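Local coordinates for protein serine racemase (Enterococcus faecalis, PDB 4ECL) that belongs to the alanine racemase family, its cytoplasmic part, modelled here, joining a TIM-barrel domain to a domain rich in beta strands, at residues 10-13 with 14-17; 44-47 with 48-52; 343-346 with 347-350. All coordinates share one frame; numbering follows the deposited sequence.

Interaction 1: residues 10-13 with 14-17; sequences EINL and NNLE
Asn12 OD1 accepts a hydrogen bond from Asn15 N at 3.0 Å, the capping bond of the helix that follows; Asn14 N lies 3.1 Å from Asn12 OD1. The bond from Asn15 N is fairly straight at the hydrogen, yet the donor stands well above the plane of the side-chain amide, 62° out of it, and so does not sit on a lone pair. With CG anti to the backbone N (chi1 -171°), the amide of Asn12 folds back over the start of the helix instead of continuing along the strand.

There it meets the amide of Asn15. The two flat groups are stacked, their planes 7° apart and Asn12 CG 3.6 Å from Asn15 CG. Their nitrogens come close as well, but both are donors and do not bond to each other; Asn15 ND2 turns to the carbonyl of Pro243, which helps to hold its amide in place.

Below the cap the ordinary helical ladder begins. Leu16 N donates to Asn12 O at 3.1 Å, in the carbonyl plane, and Glu17 N donates to Leu13 O at 3.0 Å. On the buried side Leu13 and Leu16 lie side by side and point the same way, with Leu13 CD2 4.0 Å from Leu16 CD2. Both rest on Tyr52 of helix 46-55.

Asn12 thus serves as a classic side-chain N-cap, one residue supplying both a side-chain and a main-chain acceptor to the first turn. The cap marks the point where strand 7-11, part of the mixed sheet that also holds strands 245-257 and 369-372, gives way to helix 13-25 on the path into the TIM barrel.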
loop_
_atom_site.group_PDB
_atom_site.type_symbol
_atom_site.label_atom_id
_atom_site.label_comp_id
_atom_site.label_asym_id
_atom_site.label_seq_id
_atom_site.Cartn_x
_atom_site.Cartn_y
_atom_site.Cartn_z
ATOM N N GLU A 10 4.594 11.381 -10.799
ATOM C CA GLU A 10 5.133 11.899 -12.039
ATOM C C GLU A 10 6.391 11.101 -12.316
ATOM O O GLU A 10 7.276 11.008 -11.465
ATOM C CB GLU A 10 5.446 13.398 -11.897
ATOM C CG GLU A 10 4.467 14.310 -12.600
ATOM C CD GLU A 10 4.920 15.771 -12.617
ATOM O OE1 GLU A 10 4.055 16.661 -12.485
ATOM O OE2 GLU A 10 6.137 16.021 -12.768
ATOM N N ILE A 11 6.437 10.471 -13.486
ATOM C CA ILE A 11 7.533 9.576 -13.857
ATOM C C ILE A 11 8.430 10.249 -14.892
ATOM O O ILE A 11 8.006 10.488 -16.031
ATOM C CB ILE A 11 6.990 8.260 -14.444
ATOM C CG1 ILE A 11 6.069 7.571 -13.442
ATOM C CG2 ILE A 11 8.126 7.324 -14.810
ATOM C CD1 ILE A 11 6.742 7.264 -12.122
ATOM N N ASN A 12 9.661 10.574 -14.496
ATOM C CA ASN A 12 10.575 11.268 -15.399
ATOM C C ASN A 12 11.257 10.260 -16.330
ATOM O O ASN A 12 12.285 9.659 -15.978
ATOM C CB ASN A 12 11.612 12.087 -14.624
ATOM C CG ASN A 12 12.453 12.995 -15.542
ATOM O OD1 ASN A 12 12.672 12.679 -16.710
ATOM N ND2 ASN A 12 12.908 14.131 -15.013
ATOM N N LEU A 13 10.677 10.077 -17.512
ATOM C CA LEU A 13 11.173 9.081 -18.459
ATOM C C LEU A 13 12.576 9.410 -18.980
ATOM O O LEU A 13 13.366 8.518 -19.274
ATOM C CB LEU A 13 10.187 8.902 -19.615
ATOM C CG LEU A 13 8.906 8.169 -19.230
ATOM C CD1 LEU A 13 8.103 7.849 -20.475
ATOM C CD2 LEU A 13 9.188 6.899 -18.420
ATOM N N ASN A 14 12.884 10.693 -19.092
ATOM C CA ASN A 14 14.219 11.098 -19.475
ATOM C C ASN A 14 15.232 10.640 -18.450
ATOM O O ASN A 14 16.295 10.157 -18.806
ATOM C CB ASN A 14 14.302 12.613 -19.657
ATOM C CG ASN A 14 14.007 13.034 -21.072
ATOM O OD1 ASN A 14 14.914 13.130 -21.903
ATOM N ND2 ASN A 14 12.735 13.267 -21.367
ATOM N N ASN A 15 14.893 10.788 -17.176
ATOM C CA ASN A 15 15.781 10.364 -16.114
ATOM C C ASN A 15 15.963 8.846 -16.108
ATOM O O ASN A 15 17.055 8.347 -15.834
ATOM C CB ASN A 15 15.251 10.835 -14.766
ATOM C CG ASN A 15 15.786 12.187 -14.375
ATOM O OD1 ASN A 15 16.508 12.832 -15.145
ATOM N ND2 ASN A 15 15.438 12.631 -13.168
ATOM N N LEU A 16 14.887 8.124 -16.415
ATOM C CA LEU A 16 14.919 6.663 -16.473
ATOM C C LEU A 16 15.852 6.176 -17.579
ATOM O O LEU A 16 16.621 5.235 -17.383
ATOM C CB LEU A 16 13.515 6.102 -16.706
ATOM C CG LEU A 16 13.358 4.583 -16.871
ATOM C CD1 LEU A 16 13.713 3.832 -15.599
ATOM C CD2 LEU A 16 11.933 4.251 -17.293
ATOM N N GLU A 17 15.754 6.819 -18.739
ATOM C CA GLU A 17 16.596 6.521 -19.889
ATOM C C GLU A 17 18.056 6.824 -19.569
ATOM O O GLU A 17 18.957 6.097 -19.987
ATOM C CB GLU A 17 16.140 7.356 -21.086
ATOM C CG GLU A 17 16.822 7.039 -22.407
ATOM C CD GLU A 17 16.319 7.940 -23.519
ATOM O OE1 GLU A 17 15.686 8.964 -23.196
ATOM O OE2 GLU A 17 16.535 7.625 -24.707
#

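Interaction 2: residues 44-47 with 48-52; sequences HGMY and EVTTY
The Tyr47 ring and the Glu48 carboxylate, neighbours in sequence, stand nearly perpendicular, their planes 87° apart, and meet loosely, with Tyr47 CD2 4.2 Å from Glu48 OE2. Thr51 CG2 approaches the same ring obliquely, 3.9 Å from Tyr47 CE1, while Tyr75 packs against Tyr47 edge-to-face. Another flat group, the His44 imidazole, stacks on Tyr225; towards the helix it is His44 CB that makes contact, 3.6 Å from Val49 CG2.

The Glu48 chain bends at chi2 (80°) and curls back towards the helix start, bringing OE1 to 3.5 Å from Gly45 CA. Gly45, at the N-cap position, has no side chain to place there. Glu40 OE1 accepts the N-H of Met46, the first residue of the helix, modelled as selenomethionine.

One turn on, two threonines return their hydroxyls to the helix backbone. Thr50 OG1 donates to Met46 O at 2.9 Å, and that carbonyl also accepts from Thr50 N, so one residue grips it twice. Thr51 OG1 donates to Tyr47 O at 2.8 Å, beside a weak bond from Thr51 N. Thr51 has OG1 between its backbone N and carbonyl carbon (chi1 57°), which points the hydroxyl back to the carbonyl of Tyr47, one turn earlier.

Helix 46-55 packs among several neighbours: Met46 and Thr50 face helix 66-74, Tyr47 and Glu48 touch strand 369-372, and Tyr52 packs on helix 13-25.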
loop_
_atom_site.group_PDB
_atom_site.type_symbol
_atom_site.label_atom_id
_atom_site.label_comp_id
_atom_site.label_asym_id
_atom_site.label_seq_id
_atom_site.Cartn_x
_atom_site.Cartn_y
_atom_site.Cartn_z
ATOM N N HIS A 44 6.435 2.698 -9.558
ATOM C CA HIS A 44 6.543 3.680 -10.630
ATOM C C HIS A 44 5.474 3.501 -11.697
ATOM O O HIS A 44 5.313 4.348 -12.575
ATOM C CB HIS A 44 7.928 3.589 -11.279
ATOM C CG HIS A 44 9.032 4.072 -10.395
ATOM N ND1 HIS A 44 9.396 3.419 -9.240
ATOM C CD2 HIS A 44 9.841 5.154 -10.489
ATOM C CE1 HIS A 44 10.380 4.078 -8.656
ATOM N NE2 HIS A 44 10.669 5.133 -9.393
ATOM N N GLY A 45 4.747 2.396 -11.631
ATOM C CA GLY A 45 3.792 2.072 -12.675
ATOM C C GLY A 45 4.391 1.082 -13.654
ATOM O O GLY A 45 5.243 1.435 -14.462
HETATM N N MSE A 46 3.940 -0.166 -13.591
HETATM C CA MSE A 46 4.532 -1.206 -14.416
HETATM C C MSE A 46 4.258 -0.996 -15.899
HETATM O O MSE A 46 5.128 -1.243 -16.734
HETATM C CB MSE A 46 4.078 -2.606 -13.979
HETATM C CG MSE A 46 5.095 -3.688 -14.343
HETATM SE SE MSE A 46 4.531 -5.480 -13.873
HETATM C CE MSE A 46 4.260 -5.230 -11.960
ATOM N N TYR A 47 3.059 -0.528 -16.228
ATOM C CA TYR A 47 2.705 -0.303 -17.628
ATOM C C TYR A 47 3.572 0.802 -18.227
ATOM O O TYR A 47 4.179 0.638 -19.289
ATOM C CB TYR A 47 1.223 0.054 -17.765
ATOM C CG TYR A 47 0.811 0.370 -19.189
ATOM C CD1 TYR A 47 0.805 -0.619 -20.159
ATOM C CD2 TYR A 47 0.429 1.653 -19.562
ATOM C CE1 TYR A 47 0.434 -0.350 -21.461
ATOM C CE2 TYR A 47 0.055 1.935 -20.870
ATOM C CZ TYR A 47 0.062 0.926 -21.817
ATOM O OH TYR A 47 -0.305 1.183 -23.121
ATOM N N GLU A 48 3.639 1.919 -17.518
ATOM C CA GLU A 48 4.370 3.077 -17.997
ATOM C C GLU A 48 5.843 2.745 -18.143
ATOM O O GLU A 48 6.434 2.984 -19.190
ATOM C CB GLU A 48 4.175 4.269 -17.051
ATOM C CG GLU A 48 2.770 4.883 -17.098
ATOM C CD GLU A 48 1.731 4.110 -16.275
ATOM O OE1 GLU A 48 2.109 3.216 -15.480
ATOM O OE2 GLU A 48 0.525 4.403 -16.427
ATOM N N VAL A 49 6.426 2.171 -17.100
ATOM C CA VAL A 49 7.860 1.953 -17.080
ATOM C C VAL A 49 8.327 0.900 -18.079
ATOM O O VAL A 49 9.248 1.142 -18.864
ATOM C CB VAL A 49 8.347 1.610 -15.671
ATOM C CG1 VAL A 49 9.766 1.037 -15.713
ATOM C CG2 VAL A 49 8.282 2.838 -14.803
ATOM N N THR A 50 7.684 -0.260 -18.063
ATOM C CA THR A 50 8.135 -1.386 -18.871
ATOM C C THR A 50 7.992 -1.152 -20.376
ATOM O O THR A 50 8.891 -1.503 -21.147
ATOM C CB THR A 50 7.448 -2.712 -18.456
ATOM O OG1 THR A 50 7.478 -2.849 -17.028
ATOM C CG2 THR A 50 8.175 -3.891 -19.059
ATOM N N THR A 51 6.885 -0.555 -20.808
ATOM C CA THR A 51 6.746 -0.248 -22.233
ATOM C C THR A 51 7.855 0.712 -22.693
ATOM O O THR A 51 8.432 0.547 -23.776
ATOM C CB THR A 51 5.362 0.333 -22.570
ATOM O OG1 THR A 51 5.135 1.495 -21.776
ATOM C CG2 THR A 51 4.267 -0.687 -22.279
ATOM N N TYR A 52 8.173 1.700 -21.857
ATOM C CA TYR A 52 9.232 2.645 -22.194
ATOM C C TYR A 52 10.612 1.962 -22.196
ATOM O O TYR A 52 11.437 2.210 -23.083
ATOM C CB TYR A 52 9.226 3.861 -21.252
ATOM C CG TYR A 52 10.180 4.957 -21.684
ATOM C CD1 TYR A 52 9.849 5.816 -22.725
ATOM C CD2 TYR A 52 11.420 5.124 -21.064
ATOM C CE1 TYR A 52 10.713 6.811 -23.131
ATOM C CE2 TYR A 52 12.295 6.124 -21.469
ATOM C CZ TYR A 52 11.932 6.962 -22.503
ATOM O OH TYR A 52 12.780 7.962 -22.920
#

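Interaction 3: residues 343-346 with 347-350; sequences EITA and PMVA
Met348, a selenomethionine in the model, runs its side chain across Thr345 and ends on Ile344. CB starts beside Thr345 O, 3.4 Å away. CG, beside its own backbone N (chi1 -72°), comes to 3.3 Å from Thr345 OG1. SE then passes the threonine on its way back towards the strand, 3.8 Å from Thr345 CG2 and close to its backbone N. At chi3 (71°) the chain bends, and CE ends in a small apolar contact, 4.0 Å from Ile344 CD1, with Glu343 O also nearby.

Thr345 is the N-cap. Its OG1 accepts from Met348 N in a capping bond of 3.2 Å, nearly straight at the hydrogen (161°), so Met348 is bonded to Thr345 through its backbone N while its side chain packs over the same residue. Thr345 O takes the next amide, Val349 N, and Ala346 O takes Ala350 N; both donors lie nearly along the C=O axis. Pro347, with no N-H to offer, fits the first turn, where an amide would find no earlier helical carbonyl.

On the inner side Val349 CG2 presses tightly on Ile344 CG1 at 3.5 Å, the two side chains crossing at about a right angle. This strand-to-helix corner leads from the hairpin strand 342-344, paired with 338-339, into helix 346-352. Ile344 and Met348 lean on strand 298-301, while Ala346, Pro347, Val349 and Ala350 pack against helix 357-362.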
loop_
_atom_site.group_PDB
_atom_site.type_symbol
_atom_site.label_atom_id
_atom_site.label_comp_id
_atom_site.label_asym_id
_atom_site.label_seq_id
_atom_site.Cartn_x
_atom_site.Cartn_y
_atom_site.Cartn_z
ATOM N N GLU A 343 14.736 20.163 -2.818
ATOM C CA GLU A 343 14.445 18.762 -3.168
ATOM C C GLU A 343 14.225 17.883 -1.943
ATOM O O GLU A 343 14.982 17.933 -0.977
ATOM C CB GLU A 343 15.552 18.146 -4.042
ATOM C CG GLU A 343 15.238 16.709 -4.467
ATOM C CD GLU A 343 16.247 16.138 -5.458
ATOM O OE1 GLU A 343 17.366 16.689 -5.588
ATOM O OE2 GLU A 343 15.910 15.138 -6.119
ATOM N N ILE A 344 13.172 17.079 -1.991
ATOM C CA ILE A 344 12.907 16.100 -0.951
ATOM C C ILE A 344 12.939 14.730 -1.626
ATOM O O ILE A 344 12.004 14.346 -2.332
ATOM C CB ILE A 344 11.555 16.403 -0.241
ATOM C CG1 ILE A 344 11.195 15.316 0.765
ATOM C CG2 ILE A 344 10.433 16.617 -1.243
ATOM C CD1 ILE A 344 11.954 15.422 2.070
ATOM N N THR A 345 14.046 14.013 -1.455
ATOM C CA THR A 345 14.241 12.754 -2.175
ATOM C C THR A 345 13.535 11.571 -1.517
ATOM O O THR A 345 13.271 11.577 -0.307
ATOM C CB THR A 345 15.729 12.406 -2.312
ATOM O OG1 THR A 345 16.231 11.939 -1.055
ATOM C CG2 THR A 345 16.513 13.637 -2.744
ATOM N N ALA A 346 13.231 10.558 -2.324
ATOM C CA ALA A 346 12.659 9.329 -1.796
ATOM C C ALA A 346 13.496 8.753 -0.646
ATOM O O ALA A 346 12.941 8.374 0.372
ATOM C CB ALA A 346 12.438 8.301 -2.903
ATOM N N PRO A 347 14.835 8.700 -0.787
ATOM C CA PRO A 347 15.544 8.197 0.398
ATOM C C PRO A 347 15.364 9.037 1.669
ATOM O O PRO A 347 15.269 8.444 2.748
ATOM C CB PRO A 347 17.013 8.183 -0.047
ATOM C CG PRO A 347 16.945 7.986 -1.512
ATOM C CD PRO A 347 15.711 8.729 -1.973
HETATM N N MSE A 348 15.302 10.362 1.552
HETATM C CA MSE A 348 15.087 11.219 2.714
HETATM C C MSE A 348 13.732 10.915 3.375
HETATM O O MSE A 348 13.605 10.877 4.611
HETATM C CB MSE A 348 15.140 12.710 2.303
HETATM C CG MSE A 348 16.537 13.227 1.944
HETATM SE SE MSE A 348 16.498 14.899 0.892
HETATM C CE MSE A 348 15.907 16.137 2.281
ATOM N N VAL A 349 12.717 10.712 2.544
ATOM C CA VAL A 349 11.380 10.467 3.047
ATOM C C VAL A 349 11.352 9.097 3.714
ATOM O O VAL A 349 10.727 8.930 4.755
ATOM C CB VAL A 349 10.309 10.586 1.928
ATOM C CG1 VAL A 349 8.937 10.128 2.415
ATOM C CG2 VAL A 349 10.223 12.028 1.432
ATOM N N ALA A 350 12.062 8.133 3.124
ATOM C CA ALA A 350 12.085 6.785 3.649
ATOM C C ALA A 350 12.813 6.782 4.989
ATOM O O ALA A 350 12.403 6.104 5.923
ATOM C CB ALA A 350 12.738 5.840 2.661
#

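How the interactions relate
The three contacts are variations on one theme, the opening turn of a helix: interactions 1 and 3 use a side-chain N-cap, whereas interaction 2 has glycine at that position. Interactions 1 and 2 pack directly, their centres about 10 Å apart. Tyr52 OH lies 3.1 Å from Glu17 OE1, and Ile11 CD1 lies 3.3 Å from His44 O. Interaction 3 stands off, its centre about 17 Å from that of interaction 1 and about 22 Å from that of interaction 2, without touching either. Pro243 joins interactions 1 and 3 through Asn15 and Glu343, and Val244 lies between interactions 1 and 2, touching Ile11, Leu16 and His44.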